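Local coordinates for protein aminoglycoside 6-adenylyltransferase (Bacillus subtilis, PDB 2PBE) that transfers the nucleoside monophosphate of ATP or GTP to the 6-hydroxyl of streptomycin, giving resistance to this antibiotic, at residues K124-K136 with A201-N213. Numbering follows the deposited sequence.
Sequences KVLLDKDSFINYK and ASQKGYSFSMGKN
Strands 125-128 and 207-209 pair antiparallel in the mixed sheet of the chain. Asp-128 and Ser-207 form the hydrogen-bonded pair: Ser-207 N to Asp-128 O is 2.8 Å, and Asp-128 N returns a bond to Ser-207 O. Ser-209 N bonds to Leu-126 O at 3.0 Å. A water bridges Leu-126 O and Ser-209 O.

Past the strand end, Lys-129 lies alongside Tyr-206, and its CG sits over the ring face, 3.8 Å from the centroid, as a CH-pi contact. CB of Lys-204 covers the opposite face, so the ring is sandwiched. Leu-127 and Phe-208, the non-hydrogen-bonded pair, share one sheet face. Leu-127 CG, turned beside the carbonyl carbon (chi1 180°), lets CD1 reach Phe-208 CB at 3.9 Å. The hydroxyls of Ser-131 and Ser-207 share a hydrogen bond, OG to OG 3.2 Å. The Asp-128 carboxylate ties down the following loop. Ser-131 N meets OD1 from above its plane, an Asx motif; Tyr-135 OH meets OD2 on the anti side at 2.7 Å.

Lys-129 NZ bonds to the carbonyls of Ala-17 and Asp-20, at the C-terminal end of helix 6-19. Leu-126 and Leu-127 both face Val-26 of strand 23-28, a classic beta bulge. Strand 207-209, which follows helix 177-204, pairs in turn with 145-146.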
loop_
_atom_site.group_PDB
_atom_site.type_symbol
_atom_site.label_atom_id
_atom_site.label_comp_id
_atom_site.label_asym_id
_atom_site.label_seq_id
_atom_site.Cartn_x
_atom_site.Cartn_y
_atom_site.Cartn_z
ATOM N N LYS A 124 -5.341 -1.080 -12.813
ATOM C CA LYS A 124 -4.953 -0.892 -11.410
ATOM C C LYS A 124 -3.519 -1.313 -11.048
ATOM O O LYS A 124 -3.294 -2.452 -10.677
ATOM C CB LYS A 124 -5.946 -1.631 -10.491
ATOM N N VAL A 125 -2.564 -0.391 -11.145
ATOM C CA VAL A 125 -1.171 -0.664 -10.789
ATOM C C VAL A 125 -1.070 -0.916 -9.289
ATOM O O VAL A 125 -1.740 -0.250 -8.508
ATOM C CB VAL A 125 -0.257 0.530 -11.120
ATOM C CG1 VAL A 125 1.186 0.198 -10.773
ATOM C CG2 VAL A 125 -0.385 0.901 -12.591
ATOM N N LEU A 126 -0.241 -1.877 -8.891
ATOM C CA LEU A 126 -0.080 -2.162 -7.470
ATOM C C LEU A 126 1.294 -1.802 -6.958
ATOM O O LEU A 126 1.441 -1.348 -5.810
ATOM C CB LEU A 126 -0.362 -3.635 -7.176
ATOM C CG LEU A 126 -1.750 -4.167 -7.549
ATOM C CD1 LEU A 126 -1.905 -5.587 -7.009
ATOM C CD2 LEU A 126 -2.849 -3.274 -6.980
ATOM N N LEU A 127 2.299 -1.999 -7.802
ATOM C CA LEU A 127 3.679 -1.688 -7.447
ATOM C C LEU A 127 4.492 -1.246 -8.642
ATOM O O LEU A 127 4.402 -1.823 -9.727
ATOM C CB LEU A 127 4.359 -2.904 -6.800
ATOM C CG LEU A 127 5.825 -2.798 -6.357
ATOM C CD1 LEU A 127 6.042 -1.644 -5.358
ATOM C CD2 LEU A 127 6.213 -4.126 -5.728
ATOM N N ASP A 128 5.287 -0.206 -8.419
ATOM C CA ASP A 128 6.182 0.346 -9.427
ATOM C C ASP A 128 7.496 0.558 -8.689
ATOM O O ASP A 128 7.558 1.312 -7.731
ATOM C CB ASP A 128 5.656 1.684 -9.949
ATOM C CG ASP A 128 6.427 2.173 -11.149
ATOM O OD1 ASP A 128 7.380 1.477 -11.572
ATOM O OD2 ASP A 128 6.093 3.244 -11.686
ATOM N N LYS A 129 8.544 -0.113 -9.137
ATOM C CA LYS A 129 9.824 -0.001 -8.464
ATOM C C LYS A 129 10.719 1.079 -9.016
ATOM O O LYS A 129 11.640 1.531 -8.337
ATOM C CB LYS A 129 10.558 -1.338 -8.493
ATOM C CG LYS A 129 9.858 -2.456 -7.708
ATOM C CD LYS A 129 10.749 -3.694 -7.654
ATOM C CE LYS A 129 10.099 -4.843 -6.914
ATOM N NZ LYS A 129 10.974 -6.037 -6.919
ATOM N N ASP A 130 10.424 1.517 -10.234
ATOM C CA ASP A 130 11.225 2.546 -10.877
ATOM C C ASP A 130 10.548 3.891 -11.031
ATOM O O ASP A 130 11.221 4.923 -10.992
ATOM C CB ASP A 130 11.684 2.038 -12.233
ATOM C CG ASP A 130 12.286 0.644 -12.143
ATOM O OD1 ASP A 130 13.139 0.441 -11.251
ATOM O OD2 ASP A 130 11.898 -0.235 -12.942
ATOM N N SER A 131 9.230 3.878 -11.223
ATOM C CA SER A 131 8.460 5.109 -11.361
ATOM C C SER A 131 8.947 5.939 -12.563
ATOM O O SER A 131 8.986 7.164 -12.496
ATOM C CB SER A 131 8.576 5.946 -10.073
ATOM O OG SER A 131 8.682 5.133 -8.912
ATOM N N PHE A 132 9.331 5.275 -13.648
ATOM C CA PHE A 132 9.801 6.001 -14.831
ATOM C C PHE A 132 8.624 6.690 -15.509
ATOM O O PHE A 132 8.719 7.848 -15.941
ATOM C CB PHE A 132 10.470 5.042 -15.817
ATOM N N ILE A 133 7.517 5.963 -15.592
ATOM C CA ILE A 133 6.299 6.446 -16.233
ATOM C C ILE A 133 5.359 7.153 -15.259
ATOM O O ILE A 133 5.450 6.967 -14.034
ATOM C CB ILE A 133 5.537 5.261 -16.875
ATOM C CG1 ILE A 133 6.527 4.438 -17.711
ATOM C CG2 ILE A 133 4.382 5.765 -17.752
ATOM C CD1 ILE A 133 6.025 3.087 -18.137
ATOM N N ASN A 134 4.475 7.973 -15.833
ATOM C CA ASN A 134 3.451 8.710 -15.094
ATOM C C ASN A 134 2.109 8.131 -15.575
ATOM O O ASN A 134 1.987 7.736 -16.738
ATOM C CB ASN A 134 3.549 10.179 -15.423
ATOM N N TYR A 135 1.106 8.062 -14.685
ATOM C CA TYR A 135 -0.196 7.491 -15.074
ATOM C C TYR A 135 -1.430 7.662 -14.170
ATOM O O TYR A 135 -1.477 8.508 -13.281
ATOM C CB TYR A 135 -0.018 5.998 -15.395
ATOM C CG TYR A 135 0.861 5.289 -14.387
ATOM C CD1 TYR A 135 0.395 4.982 -13.082
ATOM C CD2 TYR A 135 2.195 4.960 -14.718
ATOM C CE1 TYR A 135 1.258 4.364 -12.114
ATOM C CE2 TYR A 135 3.062 4.348 -13.765
ATOM C CZ TYR A 135 2.588 4.057 -12.469
ATOM O OH TYR A 135 3.442 3.513 -11.538
ATOM N N LYS A 136 -2.429 6.824 -14.476
ATOM C CA LYS A 136 -3.753 6.749 -13.851
ATOM C C LYS A 136 -3.998 7.048 -12.362
ATOM O O LYS A 136 -3.098 7.350 -11.582
ATOM C CB LYS A 136 -4.404 5.373 -14.195
ATOM N N ALA A 201 8.415 4.654 1.106
ATOM C CA ALA A 201 8.667 5.044 -0.286
ATOM C C ALA A 201 9.978 5.826 -0.450
ATOM O O ALA A 201 10.580 5.846 -1.528
ATOM C CB ALA A 201 7.533 5.866 -0.786
ATOM N N SER A 202 10.385 6.492 0.625
ATOM C CA SER A 202 11.616 7.262 0.629
ATOM C C SER A 202 12.775 6.295 0.597
ATOM O O SER A 202 13.665 6.468 -0.209
ATOM C CB SER A 202 11.683 8.138 1.875
ATOM O OG SER A 202 12.873 8.909 1.897
ATOM N N GLN A 203 12.730 5.263 1.439
ATOM C CA GLN A 203 13.813 4.278 1.489
ATOM C C GLN A 203 14.087 3.695 0.097
ATOM O O GLN A 203 15.138 3.942 -0.519
ATOM C CB GLN A 203 13.476 3.110 2.425
ATOM C CG GLN A 203 12.397 3.349 3.471
ATOM C CD GLN A 203 12.938 3.850 4.800
ATOM O OE1 GLN A 203 13.697 4.824 4.854
ATOM N NE2 GLN A 203 12.533 3.191 5.887
ATOM N N LYS A 204 13.111 2.928 -0.382
ATOM C CA LYS A 204 13.184 2.236 -1.657
ATOM C C LYS A 204 13.057 3.072 -2.916
ATOM O O LYS A 204 13.759 2.833 -3.896
ATOM C CB LYS A 204 12.109 1.135 -1.678
ATOM C CG LYS A 204 11.780 0.464 -0.332
ATOM C CD LYS A 204 12.990 -0.230 0.328
ATOM C CE LYS A 204 13.565 -1.403 -0.502
ATOM N NZ LYS A 204 14.324 -0.976 -1.721
ATOM N N GLY A 205 12.122 4.011 -2.923
ATOM C CA GLY A 205 11.922 4.835 -4.105
ATOM C C GLY A 205 10.843 4.215 -4.978
ATOM O O GLY A 205 10.760 4.522 -6.166
ATOM N N TYR A 206 10.013 3.345 -4.399
ATOM C CA TYR A 206 8.947 2.700 -5.153
ATOM C C TYR A 206 7.639 3.461 -4.990
ATOM O O TYR A 206 7.526 4.351 -4.136
ATOM C CB TYR A 206 8.710 1.253 -4.684
ATOM C CG TYR A 206 9.911 0.317 -4.592
ATOM C CD1 TYR A 206 11.090 0.506 -5.380
ATOM C CD2 TYR A 206 9.837 -0.845 -3.786
ATOM C CE1 TYR A 206 12.154 -0.445 -5.368
ATOM C CE2 TYR A 206 10.886 -1.794 -3.767
ATOM C CZ TYR A 206 12.037 -1.599 -4.557
ATOM O OH TYR A 206 13.030 -2.568 -4.549
ATOM N N SER A 207 6.666 3.121 -5.829
ATOM C CA SER A 207 5.331 3.705 -5.771
ATOM C C SER A 207 4.437 2.486 -5.625
ATOM O O SER A 207 4.713 1.459 -6.235
ATOM C CB SER A 207 4.990 4.431 -7.083
ATOM O OG SER A 207 5.877 5.501 -7.353
ATOM N N PHE A 208 3.377 2.579 -4.837
ATOM C CA PHE A 208 2.511 1.425 -4.670
ATOM C C PHE A 208 1.161 1.793 -4.106
ATOM O O PHE A 208 0.899 2.955 -3.808
ATOM C CB PHE A 208 3.182 0.392 -3.765
ATOM C CG PHE A 208 3.581 0.939 -2.425
ATOM C CD1 PHE A 208 2.708 0.851 -1.326
ATOM C CD2 PHE A 208 4.836 1.545 -2.243
ATOM C CE1 PHE A 208 3.083 1.359 -0.036
ATOM C CE2 PHE A 208 5.240 2.065 -0.966
ATOM C CZ PHE A 208 4.356 1.967 0.146
ATOM N N SER A 209 0.294 0.800 -3.977
ATOM C CA SER A 209 -1.019 1.032 -3.437
ATOM C C SER A 209 -1.111 0.426 -2.047
ATOM O O SER A 209 -0.383 -0.509 -1.720
ATOM C CB SER A 209 -2.058 0.447 -4.385
ATOM O OG SER A 209 -3.374 0.489 -3.856
HETATM N N MSE A 210 -1.973 0.997 -1.213
HETATM C CA MSE A 210 -2.147 0.499 0.144
HETATM C C MSE A 210 -3.251 -0.531 0.087
HETATM O O MSE A 210 -3.418 -1.341 0.997
HETATM C CB MSE A 210 -2.501 1.644 1.087
HETATM C CG MSE A 210 -1.393 2.691 1.218
HETATM SE SE MSE A 210 -1.845 4.245 2.343
HETATM C CE MSE A 210 -1.354 3.558 4.046
ATOM N N GLY A 211 -3.974 -0.513 -1.030
ATOM C CA GLY A 211 -5.059 -1.448 -1.237
ATOM C C GLY A 211 -6.353 -1.014 -0.590
ATOM O O GLY A 211 -6.345 -0.164 0.305
ATOM N N LYS A 212 -7.466 -1.589 -1.049
ATOM C CA LYS A 212 -8.783 -1.281 -0.505
ATOM C C LYS A 212 -8.697 -1.445 1.020
ATOM O O LYS A 212 -8.437 -2.536 1.532
ATOM C CB LYS A 212 -9.833 -2.243 -1.081
ATOM C CG LYS A 212 -11.271 -1.777 -0.879
ATOM C CD LYS A 212 -11.545 -0.512 -1.682
ATOM C CE LYS A 212 -12.764 0.245 -1.155
ATOM N NZ LYS A 212 -12.855 1.602 -1.795
ATOM N N ASN A 213 -8.881 -0.336 1.728
ATOM C CA ASN A 213 -8.804 -0.301 3.194
ATOM C C ASN A 213 -7.428 -0.641 3.751
ATOM O O ASN A 213 -7.307 -1.353 4.759
ATOM C CB ASN A 213 -9.859 -1.207 3.844
ATOM C CG ASN A 213 -11.221 -0.545 3.900
ATOM O OD1 ASN A 213 -11.988 -0.590 2.934
ATOM N ND2 ASN A 213 -11.525 0.098 5.028
HETATM O O HOH W 1 0.672 -2.480 -3.476
#